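Local coordinates for protein UDP-galactopyranose mutase (Deinococcus radiodurans, PDB 3HE3) that probably interconverts UDP-galactopyranose and UDP-galactofuranose as an FAD-dependent mutase, and binds UDP and UDP-galactose in its active site, at residues A302-S307 with E325-E330. Sequence-based numbering, arbitrary orientation.
Sequences AYTRVS and EYPRAE. With UDP (uridine-5'-diphosphate), chain S.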
# COMPACT_ATOMS: atom_id res chain seq x y z
N ALA E 302 -2.26 9.21 -30.77
CA ALA E 302 -3.39 9.66 -29.96
C ALA E 302 -2.93 10.09 -28.58
O ALA E 302 -3.53 10.95 -27.95
CB ALA E 302 -4.43 8.55 -29.85
N TYR E 303 -1.84 9.48 -28.11
CA TYR E 303 -1.30 9.83 -26.81
C TYR E 303 -0.43 11.08 -26.93
O TYR E 303 0.05 11.42 -28.01
CB TYR E 303 -0.52 8.66 -26.20
CG TYR E 303 0.41 7.95 -27.16
CD1 TYR E 303 1.67 8.47 -27.45
CD2 TYR E 303 0.04 6.75 -27.76
CE1 TYR E 303 2.52 7.82 -28.31
CE2 TYR E 303 0.90 6.09 -28.63
CZ TYR E 303 2.14 6.63 -28.90
OH TYR E 303 3.00 5.99 -29.76
N THR E 304 -0.24 11.78 -25.81
CA THR E 304 0.57 12.99 -25.80
C THR E 304 2.02 12.66 -25.53
O THR E 304 2.92 13.35 -25.99
CB THR E 304 0.09 13.98 -24.72
OG1 THR E 304 -0.14 13.27 -23.49
CG2 THR E 304 -1.20 14.65 -25.15
N ARG E 305 2.25 11.57 -24.78
CA ARG E 305 3.59 11.24 -24.33
C ARG E 305 3.67 9.86 -23.69
O ARG E 305 2.67 9.30 -23.26
CB ARG E 305 4.04 12.28 -23.31
CG ARG E 305 3.04 12.47 -22.19
CD ARG E 305 3.41 13.63 -21.31
NE ARG E 305 2.56 13.71 -20.13
CZ ARG E 305 2.62 14.70 -19.24
NH1 ARG E 305 3.49 15.68 -19.39
NH2 ARG E 305 1.81 14.69 -18.19
N VAL E 306 4.89 9.33 -23.65
CA VAL E 306 5.20 8.08 -22.97
C VAL E 306 6.21 8.37 -21.88
O VAL E 306 7.15 9.13 -22.09
CB VAL E 306 5.88 7.06 -23.90
CG1 VAL E 306 5.54 5.64 -23.48
CG2 VAL E 306 5.50 7.32 -25.35
N SER E 307 6.02 7.76 -20.71
CA SER E 307 6.96 7.93 -19.62
C SER E 307 7.49 6.57 -19.17
O SER E 307 6.76 5.58 -19.18
CB SER E 307 6.29 8.65 -18.44
OG SER E 307 6.01 10.00 -18.77
N GLU E 325 -0.24 8.44 -22.12
CA GLU E 325 -1.28 9.37 -21.69
C GLU E 325 -2.21 9.79 -22.82
O GLU E 325 -1.77 10.38 -23.81
CB GLU E 325 -0.68 10.61 -21.05
CG GLU E 325 -0.27 10.43 -19.60
CD GLU E 325 0.29 11.71 -19.00
OE1 GLU E 325 1.42 11.68 -18.48
OE2 GLU E 325 -0.40 12.75 -19.07
N TYR E 326 -3.50 9.49 -22.66
CA TYR E 326 -4.52 9.90 -23.61
C TYR E 326 -5.42 10.96 -22.99
O TYR E 326 -6.06 10.72 -21.97
CB TYR E 326 -5.37 8.70 -24.02
CG TYR E 326 -4.60 7.60 -24.70
CD1 TYR E 326 -3.96 6.61 -23.96
CD2 TYR E 326 -4.50 7.55 -26.08
CE1 TYR E 326 -3.25 5.60 -24.58
CE2 TYR E 326 -3.79 6.54 -26.71
CZ TYR E 326 -3.16 5.57 -25.96
OH TYR E 326 -2.45 4.57 -26.58
N PRO E 327 -5.46 12.15 -23.61
CA PRO E 327 -6.33 13.21 -23.10
C PRO E 327 -7.81 12.85 -23.28
O PRO E 327 -8.18 12.27 -24.30
CB PRO E 327 -5.95 14.43 -23.96
CG PRO E 327 -4.61 14.09 -24.53
CD PRO E 327 -4.63 12.60 -24.73
N ARG E 328 -8.64 13.19 -22.30
CA ARG E 328 -10.06 12.85 -22.32
C ARG E 328 -10.91 14.02 -21.83
O ARG E 328 -10.55 14.70 -20.87
CB ARG E 328 -10.33 11.63 -21.44
CG ARG E 328 -9.77 10.32 -21.98
CD ARG E 328 -10.55 9.84 -23.19
NE ARG E 328 -10.00 8.60 -23.75
CZ ARG E 328 -9.21 8.55 -24.82
NH1 ARG E 328 -8.87 9.67 -25.45
NH2 ARG E 328 -8.76 7.39 -25.26
N ALA E 329 -12.04 14.26 -22.49
CA ALA E 329 -12.96 15.31 -22.06
C ALA E 329 -13.71 14.90 -20.78
O ALA E 329 -14.02 15.74 -19.94
CB ALA E 329 -13.95 15.64 -23.17
N GLU E 330 -13.98 13.61 -20.64
CA GLU E 330 -14.74 13.09 -19.51
C GLU E 330 -13.86 12.28 -18.57
O GLU E 330 -12.82 11.76 -18.98
CB GLU E 330 -15.88 12.21 -20.01
CG GLU E 330 -17.18 12.39 -19.25
CD GLU E 330 -18.20 13.18 -20.04
OE1 GLU E 330 -18.75 12.63 -21.02
OE2 GLU E 330 -18.45 14.35 -19.68
N1 UDP S . 3.20 22.02 -24.42
C2 UDP S . 3.33 21.87 -25.78
N3 UDP S . 4.32 21.06 -26.30
C4 UDP S . 5.18 20.39 -25.46
C5 UDP S . 5.05 20.55 -24.08
C6 UDP S . 4.11 21.44 -23.58
O2 UDP S . 2.56 22.46 -26.55
O4 UDP S . 6.06 19.66 -25.93
C1' UDP S . 2.14 22.89 -23.88
C2' UDP S . 0.87 22.08 -23.73
O2' UDP S . -0.25 22.87 -24.10
C3' UDP S . 0.82 21.77 -22.25
C4' UDP S . 1.54 22.95 -21.63
O4' UDP S . 2.49 23.36 -22.59
O3' UDP S . -0.51 21.66 -21.80
C5' UDP S . 2.20 22.62 -20.30
O5' UDP S . 2.93 21.42 -20.40
PA UDP S . 3.39 20.67 -19.05
O1A UDP S . 4.16 21.61 -18.21
O2A UDP S . 4.17 19.45 -19.34
O3A UDP S . 1.99 20.35 -18.31
PB UDP S . 1.63 18.90 -17.71
O1B UDP S . 0.91 18.11 -18.73
O2B UDP S . 0.79 19.07 -16.50
O3B UDP S . 2.88 18.20 -17.35
O HOH W 1 -0.87 14.37 -21.23
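Arg305 grips the carboxylate of Glu325 side-on with two nitrogens in a salt bridge: NE reaches Glu325 OE1 at 2.9 Å from above the carboxylate plane, and NH2 meets the syn lone pair of Glu325 OE2 at 3.1 Å. The guanidinium and carboxylate planes are turned 73° apart, a twisted grip rather than a flat one. Extended from CG to NE (chi2 and chi3 both -172°), the arginine chain carries Arg305 NH1 on to the UDP diphosphate, where it donates to O3B at 3.3 Å in a nearly straight bond. Behind this UDP-binding arginine, Glu325 probably serves as a second-shell residue, its two oxygens helping to fix the turn of the guanidinium. Were this arginine an alanine, the buried Glu325 carboxylate would probably lose its cationic mate, and the terminal phosphate this donor. A water 2.6 Å from Thr304 OG1 donates to Glu325 OE2 and so links the two. Between backbones, Thr304 N donates to Glu325 O at 2.9 Å, and Glu325 N to Arg305 O. Farther out, the edge of the Tyr303 ring points at the face of Tyr326, an offset edge-to-face pair with planes at 86°, while Tyr303 CB makes a CH-pi contact over that face, 4.0 Å from the ring centroid. Ala302 CB packs at the edge of the Tyr326 ring, and the Thr304 methyl CG2 abuts CG of the Pro327 ring. Residues 305-307 and 325-328 lie on neighbouring antiparallel strands, 305-308 and 320-336; helix 169-184 packs against Thr304, Arg305 and Pro327, strand 274-284 flanks Glu325, and FAD also touches this glutamate.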